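Local coordinates for hypothetical membrane protein (Corynebacterium glutamicum, PDB 6JSA) that binds heme through the domain described here, the C-terminal one of HtaA, and probably passes it along the corynebacterial heme-uptake machinery, at residues A[17-22]-A[41-46]; A[10-15]-A[154-159]; A[32-37]-A[64-69]. All blocks are in the same frame, centred on the assembly; numbering follows the deposited sequence.

Contact 1 (A[17-22]-A[41-46]); sequences SFQNYI and QQFQFS. With HEM (protoporphyrin IX containing Fe), chain B.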
# COMPACT_ATOMS: atom_id res chain seq x y z
N SER A 17 -7.74 -11.66 1.86
CA SER A 17 -8.15 -12.76 1.00
C SER A 17 -7.16 -12.98 -0.13
O SER A 17 -7.00 -14.11 -0.60
CB SER A 17 -9.58 -12.54 0.49
OG SER A 17 -9.66 -11.41 -0.36
N PHE A 18 -6.47 -11.92 -0.58
CA PHE A 18 -5.42 -12.09 -1.57
C PHE A 18 -4.23 -12.87 -1.00
O PHE A 18 -3.70 -13.76 -1.66
CB PHE A 18 -4.97 -10.74 -2.12
CG PHE A 18 -3.99 -10.84 -3.26
CD1 PHE A 18 -4.39 -11.41 -4.46
CD2 PHE A 18 -2.69 -10.38 -3.13
CE1 PHE A 18 -3.51 -11.51 -5.53
CE2 PHE A 18 -1.80 -10.47 -4.19
CZ PHE A 18 -2.21 -11.04 -5.40
N GLN A 19 -3.81 -12.54 0.23
CA GLN A 19 -2.75 -13.32 0.87
C GLN A 19 -3.13 -14.80 0.93
O GLN A 19 -2.31 -15.67 0.62
CB GLN A 19 -2.52 -12.84 2.29
CG GLN A 19 -1.83 -11.51 2.44
CD GLN A 19 -1.71 -11.13 3.90
OE1 GLN A 19 -1.62 -12.00 4.77
NE2 GLN A 19 -1.74 -9.84 4.19
N ASN A 20 -4.36 -15.08 1.36
CA ASN A 20 -4.76 -16.47 1.55
C ASN A 20 -4.88 -17.19 0.22
O ASN A 20 -4.60 -18.38 0.13
CB ASN A 20 -6.06 -16.52 2.35
CG ASN A 20 -5.89 -15.95 3.75
OD1 ASN A 20 -4.77 -15.89 4.27
ND2 ASN A 20 -6.99 -15.54 4.36
N TYR A 21 -5.29 -16.46 -0.83
CA TYR A 21 -5.29 -17.02 -2.17
C TYR A 21 -3.87 -17.32 -2.64
O TYR A 21 -3.59 -18.42 -3.14
CB TYR A 21 -5.99 -16.04 -3.11
CG TYR A 21 -5.70 -16.25 -4.57
CD1 TYR A 21 -6.17 -17.38 -5.24
CD2 TYR A 21 -4.96 -15.32 -5.29
CE1 TYR A 21 -5.91 -17.56 -6.57
CE2 TYR A 21 -4.70 -15.49 -6.63
CZ TYR A 21 -5.17 -16.62 -7.26
OH TYR A 21 -4.89 -16.81 -8.57
N ILE A 22 -2.96 -16.36 -2.49
CA ILE A 22 -1.59 -16.55 -2.95
C ILE A 22 -0.97 -17.78 -2.30
O ILE A 22 -0.31 -18.59 -2.97
CB ILE A 22 -0.74 -15.29 -2.68
CG1 ILE A 22 -1.15 -14.16 -3.63
CG2 ILE A 22 0.74 -15.61 -2.77
CD1 ILE A 22 -0.78 -14.40 -5.09
N GLN A 41 -0.60 -10.52 9.79
CA GLN A 41 -1.15 -10.59 8.43
C GLN A 41 -1.11 -9.22 7.74
O GLN A 41 -1.96 -8.91 6.90
CB GLN A 41 -2.54 -11.23 8.40
CG GLN A 41 -2.51 -12.64 8.94
CD GLN A 41 -3.87 -13.23 9.03
OE1 GLN A 41 -4.56 -13.08 10.03
NE2 GLN A 41 -4.28 -13.93 7.97
N GLN A 42 -0.12 -8.41 8.10
CA GLN A 42 0.07 -7.09 7.50
C GLN A 42 1.53 -6.94 7.13
O GLN A 42 2.42 -7.24 7.93
CB GLN A 42 -0.32 -5.96 8.47
CG GLN A 42 -1.77 -5.97 8.86
CD GLN A 42 -2.08 -4.86 9.83
OE1 GLN A 42 -1.68 -4.93 11.00
NE2 GLN A 42 -2.76 -3.83 9.36
N PHE A 43 1.78 -6.45 5.92
CA PHE A 43 3.12 -6.03 5.56
C PHE A 43 3.51 -4.81 6.38
O PHE A 43 2.68 -3.96 6.71
CB PHE A 43 3.21 -5.81 4.05
CG PHE A 43 2.84 -7.06 3.29
CD1 PHE A 43 3.76 -8.10 3.18
CD2 PHE A 43 1.57 -7.23 2.77
CE1 PHE A 43 3.42 -9.27 2.53
CE2 PHE A 43 1.22 -8.41 2.11
CZ PHE A 43 2.15 -9.43 1.99
N GLN A 44 4.79 -4.76 6.78
CA GLN A 44 5.30 -3.81 7.75
C GLN A 44 6.29 -2.91 7.04
O GLN A 44 7.31 -3.39 6.52
CB GLN A 44 5.98 -4.55 8.91
CG GLN A 44 5.07 -5.57 9.61
CD GLN A 44 4.04 -4.92 10.51
OE1 GLN A 44 4.33 -3.94 11.19
NE2 GLN A 44 2.83 -5.47 10.52
N PHE A 45 6.00 -1.62 7.02
CA PHE A 45 6.79 -0.64 6.30
C PHE A 45 7.44 0.30 7.29
O PHE A 45 6.84 0.67 8.30
CB PHE A 45 5.90 0.16 5.33
CG PHE A 45 5.17 -0.71 4.34
CD1 PHE A 45 3.95 -1.29 4.66
CD2 PHE A 45 5.72 -0.96 3.09
CE1 PHE A 45 3.29 -2.10 3.75
CE2 PHE A 45 5.06 -1.76 2.17
CZ PHE A 45 3.85 -2.33 2.51
N SER A 46 8.68 0.68 6.99
CA SER A 46 9.47 1.49 7.89
C SER A 46 10.13 2.58 7.06
O SER A 46 10.83 2.28 6.09
CB SER A 46 10.51 0.60 8.56
OG SER A 46 11.28 1.34 9.48
CHA HEM B . -8.71 -15.65 -7.65
CHB HEM B . -7.47 -18.76 -11.14
CHC HEM B . -3.91 -15.78 -12.51
CHD HEM B . -5.39 -12.52 -9.28
C1A HEM B . -8.66 -16.77 -8.46
C2A HEM B . -9.49 -17.95 -8.31
C3A HEM B . -9.16 -18.81 -9.27
C4A HEM B . -8.11 -18.19 -10.07
CMA HEM B . -9.76 -20.22 -9.52
CAA HEM B . -10.52 -18.14 -7.19
CBA HEM B . -9.70 -18.53 -5.95
CGA HEM B . -10.56 -18.67 -4.73
O1A HEM B . -11.68 -18.12 -4.70
O2A HEM B . -10.10 -19.32 -3.75
C1B HEM B . -6.36 -18.26 -11.78
C2B HEM B . -5.56 -18.94 -12.78
C3B HEM B . -4.57 -18.12 -13.17
C4B HEM B . -4.73 -16.89 -12.41
CMB HEM B . -5.87 -20.37 -13.27
CAB HEM B . -3.43 -18.32 -14.19
CBB HEM B . -3.16 -19.46 -14.84
C1C HEM B . -4.01 -14.62 -11.78
C2C HEM B . -3.21 -13.43 -11.99
C3C HEM B . -3.59 -12.53 -11.08
C4C HEM B . -4.68 -13.11 -10.30
CMC HEM B . -2.10 -13.27 -13.04
CAC HEM B . -3.00 -11.11 -10.93
CBC HEM B . -2.75 -10.59 -9.72
C1D HEM B . -6.43 -13.08 -8.58
C2D HEM B . -7.17 -12.43 -7.53
C3D HEM B . -8.09 -13.28 -7.08
C4D HEM B . -7.94 -14.52 -7.82
CMD HEM B . -6.94 -10.99 -7.05
CAD HEM B . -9.10 -13.03 -5.94
CBD HEM B . -8.47 -13.57 -4.65
CGD HEM B . -9.37 -13.25 -3.48
O1D HEM B . -10.32 -14.03 -3.21
O2D HEM B . -9.14 -12.21 -2.81
NA HEM B . -7.82 -16.95 -9.54
NB HEM B . -5.81 -17.01 -11.57
NC HEM B . -4.90 -14.39 -10.74
ND HEM B . -6.92 -14.36 -8.74
FE HEM B . -6.16 -15.80 -9.95
O HOH W 1 -2.71 -14.42 5.54
O HOH W 2 -7.03 -14.64 7.20
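Gln41, in the turn that leads into strand 42-53, receives the side chain of Gln19 from helix 16-23. NE2 of Gln19 donates to the backbone O of Gln41 at 2.9 Å, an almost straight bond (168° at the hydrogen) that lies in the donor's amide plane but reaches the carbonyl from above its own plane. Gln19 gets there as an extended arm, with CG anti to the carbonyl carbon (chi1 -72°) and chi2 at 178°. The same NE2 also donates to the backbone O of Gly13, so two bonds fix the rotation of the amide. Its other end, OE1, takes a proton from a water that also serves OD1 of Asn20 and accepts from NE2 of Gln41. A second water joins ND2 of Asn20 to that Gln41 nitrogen. Further along, Phe43 brings CE2 to within 3.9 Å of Gln19 NE2, approaching obliquely. The other flank of the helix faces heme: Tyr21 OH binds the iron at 2.1 Å and is hydrogen-bonded to His72, while Ser17 OG donates to propionate O2D at 2.6 Å. The arrangement is that of a heme site with a tyrosine as axial ligand, carried on a short helix that is hydrogen-bonded to the turn before strand 42-53.

Contact 2 (A[10-15]-A[154-159]); sequences AQWGVK and TQLDPI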
# COMPACT_ATOMS: atom_id res chain seq x y z
N ALA A 10 4.14 1.89 8.82
CA ALA A 10 2.81 1.63 8.29
C ALA A 10 2.58 0.14 8.28
O ALA A 10 3.52 -0.66 8.19
CB ALA A 10 2.61 2.22 6.88
N GLN A 11 1.30 -0.23 8.35
CA GLN A 11 0.86 -1.62 8.35
C GLN A 11 -0.24 -1.75 7.32
O GLN A 11 -1.24 -1.01 7.38
CB GLN A 11 0.37 -2.02 9.74
CG GLN A 11 1.39 -1.80 10.85
CD GLN A 11 1.45 -0.35 11.33
OE1 GLN A 11 0.42 0.31 11.47
NE2 GLN A 11 2.66 0.15 11.56
N TRP A 12 -0.06 -2.66 6.37
CA TRP A 12 -1.05 -2.87 5.31
C TRP A 12 -0.90 -4.28 4.79
O TRP A 12 0.19 -4.66 4.34
CB TRP A 12 -0.84 -1.88 4.17
CG TRP A 12 -1.91 -1.94 3.11
CD1 TRP A 12 -3.27 -1.99 3.30
CD2 TRP A 12 -1.71 -1.91 1.69
NE1 TRP A 12 -3.92 -2.01 2.10
CE2 TRP A 12 -2.99 -1.96 1.09
CE3 TRP A 12 -0.58 -1.86 0.87
CZ2 TRP A 12 -3.17 -1.97 -0.30
CZ3 TRP A 12 -0.76 -1.87 -0.52
CH2 TRP A 12 -2.05 -1.92 -1.08
N GLY A 13 -1.98 -5.06 4.83
CA GLY A 13 -1.90 -6.41 4.31
C GLY A 13 -2.17 -6.57 2.83
O GLY A 13 -2.16 -7.70 2.35
N VAL A 14 -2.37 -5.47 2.10
CA VAL A 14 -2.83 -5.46 0.72
C VAL A 14 -4.29 -5.91 0.69
O VAL A 14 -5.19 -5.07 0.59
CB VAL A 14 -1.93 -6.24 -0.26
CG1 VAL A 14 -2.47 -6.11 -1.67
CG2 VAL A 14 -0.50 -5.71 -0.19
N LYS A 15 -4.53 -7.21 0.83
CA LYS A 15 -5.88 -7.72 1.06
C LYS A 15 -5.75 -9.10 1.68
O LYS A 15 -5.04 -9.95 1.13
CB LYS A 15 -6.69 -7.79 -0.24
CG LYS A 15 -8.19 -8.02 -0.02
CD LYS A 15 -8.92 -8.00 -1.35
CE LYS A 15 -10.45 -8.05 -1.23
NZ LYS A 15 -10.99 -8.96 -0.19
N THR A 154 -13.43 -1.87 -5.11
CA THR A 154 -13.34 -2.95 -4.13
C THR A 154 -12.53 -2.47 -2.93
O THR A 154 -11.51 -1.78 -3.07
CB THR A 154 -12.66 -4.16 -4.78
OG1 THR A 154 -13.52 -4.70 -5.78
CG2 THR A 154 -12.34 -5.27 -3.76
N GLN A 155 -12.99 -2.84 -1.73
CA GLN A 155 -12.27 -2.49 -0.51
C GLN A 155 -11.11 -3.46 -0.31
O GLN A 155 -11.31 -4.67 -0.22
CB GLN A 155 -13.22 -2.57 0.68
CG GLN A 155 -14.42 -1.64 0.57
CD GLN A 155 -14.01 -0.18 0.41
OE1 GLN A 155 -14.11 0.39 -0.68
NE2 GLN A 155 -13.58 0.43 1.50
N LEU A 156 -9.91 -2.91 -0.20
CA LEU A 156 -8.73 -3.70 0.13
C LEU A 156 -8.60 -3.76 1.65
O LEU A 156 -9.50 -3.32 2.38
CB LEU A 156 -7.50 -3.10 -0.55
CG LEU A 156 -7.56 -2.99 -2.08
CD1 LEU A 156 -6.22 -2.48 -2.60
CD2 LEU A 156 -7.95 -4.32 -2.75
N ASP A 157 -7.50 -4.30 2.16
CA ASP A 157 -7.25 -4.18 3.59
C ASP A 157 -7.11 -2.70 3.94
O ASP A 157 -6.60 -1.91 3.14
CB ASP A 157 -5.91 -4.82 3.95
CG ASP A 157 -5.99 -6.33 4.16
OD1 ASP A 157 -7.08 -6.92 4.16
OD2 ASP A 157 -4.90 -6.93 4.33
N PRO A 158 -7.53 -2.30 5.13
CA PRO A 158 -7.27 -0.92 5.58
C PRO A 158 -5.79 -0.74 5.86
O PRO A 158 -5.05 -1.69 6.13
CB PRO A 158 -8.09 -0.82 6.87
CG PRO A 158 -8.09 -2.22 7.40
CD PRO A 158 -8.17 -3.11 6.18
N ILE A 159 -5.34 0.51 5.80
CA ILE A 159 -3.95 0.85 6.06
C ILE A 159 -3.87 1.74 7.30
O ILE A 159 -4.73 2.60 7.51
CB ILE A 159 -3.27 1.51 4.84
CG1 ILE A 159 -1.77 1.72 5.10
CG2 ILE A 159 -3.96 2.81 4.43
CD1 ILE A 159 -0.96 1.95 3.84
O HOH W 3 -3.99 -4.11 6.72
O HOH W 4 -11.07 -6.70 1.70
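With CG anti to the backbone N (chi1 -174°), Trp12 lays its indole along the 154-159 segment, and Asp157, with CG anti to its carbonyl carbon (chi1 -83°), reaches back toward Gly13 and Lys15. The indole meets its partner by the edge: NE1 donates to the backbone O of Asp157 at 2.9 Å, with the oxygen in the ring plane but the bond bent to 137°. Along the same edge CZ2 touches CD1 of Leu156 at 3.9 Å, whereas Ile159 approaches obliquely, its CB 3.8 Å from CD1 of Trp12. Val14 CA, from the tryptophan's own segment, sits over the centre of one ring face. One direct backbone bond, Asp157 N to Val14 O at 2.9 Å, ties the loops together, and a water accepting from Gly13 N and donating to Pro158 O adds a further link. The Asp157 carboxylate lies beside the backbone of Lys15, CG being 3.4 Å from Lys15 CA, and OD1 accepts from the N of Ala16 as helix 16-23 begins. Lys15 runs extended past Leu156 and bends at its last torsion; its NZ bonds Ser17 OG and, through a water, Gln155 O. The chemistry thus implies a junction secured by main-chain acceptors, in which the carboxylate would suit the positive end of the helix dipole and the lysine is hydrogen-bonded to a serine that binds a heme propionate and may help to position it.

Contact 3 (A[32-37]-A[64-69]); sequences TLNGVG and PGSIHF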
# COMPACT_ATOMS: atom_id res chain seq x y z
N THR A 32 7.83 -12.66 -1.67
CA THR A 32 9.10 -12.29 -1.06
C THR A 32 9.10 -10.79 -0.78
O THR A 32 8.38 -10.01 -1.42
CB THR A 32 10.31 -12.70 -1.91
OG1 THR A 32 10.32 -11.95 -3.13
CG2 THR A 32 10.28 -14.19 -2.22
N LEU A 33 9.92 -10.42 0.20
CA LEU A 33 9.95 -9.07 0.76
C LEU A 33 11.37 -8.54 0.68
O LEU A 33 12.33 -9.26 0.96
CB LEU A 33 9.52 -9.10 2.22
CG LEU A 33 8.12 -9.68 2.45
CD1 LEU A 33 7.78 -9.66 3.94
CD2 LEU A 33 7.06 -8.92 1.64
N ASN A 34 11.48 -7.26 0.34
CA ASN A 34 12.77 -6.60 0.24
C ASN A 34 12.59 -5.25 0.93
O ASN A 34 11.98 -4.33 0.36
CB ASN A 34 13.19 -6.44 -1.22
CG ASN A 34 14.68 -6.28 -1.40
OD1 ASN A 34 15.47 -7.01 -0.80
ND2 ASN A 34 15.07 -5.31 -2.21
N GLY A 35 13.08 -5.13 2.15
CA GLY A 35 12.91 -3.90 2.89
C GLY A 35 11.55 -3.74 3.51
O GLY A 35 11.19 -2.62 3.89
N VAL A 36 10.79 -4.83 3.64
CA VAL A 36 9.43 -4.85 4.19
C VAL A 36 9.35 -6.07 5.11
O VAL A 36 9.94 -7.11 4.81
CB VAL A 36 8.39 -4.97 3.04
CG1 VAL A 36 6.95 -5.11 3.56
CG2 VAL A 36 8.53 -3.81 2.08
N GLY A 37 8.65 -5.93 6.23
CA GLY A 37 8.41 -7.03 7.14
C GLY A 37 6.98 -7.56 7.04
O GLY A 37 6.19 -7.16 6.18
N PRO A 64 10.27 3.01 1.63
CA PRO A 64 10.97 2.16 0.66
C PRO A 64 10.46 0.73 0.79
O PRO A 64 9.64 0.41 1.65
CB PRO A 64 12.41 2.26 1.13
CG PRO A 64 12.25 2.26 2.62
CD PRO A 64 11.01 3.07 2.91
N GLY A 65 10.97 -0.14 -0.07
CA GLY A 65 10.72 -1.56 0.06
C GLY A 65 9.71 -2.07 -0.95
O GLY A 65 8.87 -1.34 -1.48
N SER A 66 9.80 -3.37 -1.21
CA SER A 66 8.93 -4.01 -2.19
C SER A 66 8.40 -5.34 -1.68
O SER A 66 9.03 -6.04 -0.88
CB SER A 66 9.64 -4.21 -3.52
OG SER A 66 10.81 -4.98 -3.35
N ILE A 67 7.21 -5.68 -2.19
CA ILE A 67 6.58 -6.98 -2.03
C ILE A 67 6.47 -7.60 -3.42
O ILE A 67 6.06 -6.92 -4.36
CB ILE A 67 5.17 -6.84 -1.44
CG1 ILE A 67 5.19 -6.02 -0.15
CG2 ILE A 67 4.54 -8.22 -1.24
CD1 ILE A 67 3.83 -5.51 0.23
N HIS A 68 6.82 -8.88 -3.53
CA HIS A 68 6.79 -9.58 -4.82
C HIS A 68 5.94 -10.84 -4.65
O HIS A 68 6.38 -11.82 -4.05
CB HIS A 68 8.20 -9.93 -5.26
CG HIS A 68 8.30 -10.37 -6.69
ND1 HIS A 68 9.50 -10.58 -7.32
CD2 HIS A 68 7.34 -10.62 -7.61
CE1 HIS A 68 9.28 -10.96 -8.56
NE2 HIS A 68 7.98 -10.99 -8.77
N PHE A 69 4.71 -10.80 -5.17
CA PHE A 69 3.80 -11.95 -5.15
C PHE A 69 4.03 -12.80 -6.39
O PHE A 69 4.19 -12.27 -7.49
CB PHE A 69 2.35 -11.48 -5.17
CG PHE A 69 1.92 -10.68 -3.97
CD1 PHE A 69 1.59 -11.31 -2.78
CD2 PHE A 69 1.80 -9.30 -4.05
CE1 PHE A 69 1.16 -10.58 -1.69
CE2 PHE A 69 1.38 -8.56 -2.96
CZ PHE A 69 1.05 -9.20 -1.78
O HOH W 5 11.91 -12.01 -5.63
O HOH W 6 9.53 -0.44 4.43
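An antiparallel strand pairing at the margin of the beta fold joins strand 30-34 to strand 66-71; its regular hydrogen bonding ends after Asn34 and Ser66, although the chains stay close at Gly35 and Gly65. Thr32 with His68 and Asn34 with Ser66 are hydrogen-bonded pairs, separated by the non-hydrogen-bonded pair Leu33 with Ile67. In the first, His68 N donates to Thr32 O at 2.9 Å, and the reverse bond runs from Thr32 N to His68 O. In the second, Asn34 N gives to Ser66 O at 3.0 Å, while Ser66 N returns a bond to Asn34 O. The side chains alternate between two faces. Thr32 and His68 lie side by side on the one they share with Asn34 and Ser66; OG1 of Thr32 comes 3.6 Å from CB of His68. In the conformer described, one of two, His68 NE2 is hydrogen-bonded to Asp77 on strand 76-88. On the other face Leu33 CD2 settles 3.9 Å from both CG1 and CG2 of Ile67, two branches of one side chain, and Phe43 covers this apolar patch. Val36 adds its CG2 methyl over the backbone, 3.6 Å from Ser66 N. With CG1 anti to the backbone N (chi1 176°), the valine can set its other methyl near Ile67. Gly35 and Gly65, both at positive phi, come within 4.3 Å at their CA atoms. The chemistry divides by face: regular main-chain bonds fix the register, a polar row lies on one side, and aliphatic branches pack inward on the other.

In the fold
All three contacts lie within the HtaA family region of a largely antiparallel beta fold. Along the chain, contacts 1 and 3 both fall inside the long loop closed by contact 2, and their own segments alternate. Contacts 1 and 2 have centres about 8 Å apart and lie on the neighbouring strands 42-53 and 3-12; strand 3-12 leads through a short loop to the heme-bearing helix 16-23. Contact 3, its centre about 11 Å from that of contact 1, joins through strand 42-53, where Phe43 packs on Ile67 and Gln44 bonds to Gly37. Contacts 2 and 3, about 15 Å apart between centres, barely meet, through Val14 and Phe69. Contacts 1 and 2 thus tie the helix and the chain leading into it to the framework, while contact 3 joins two strands of the same fold.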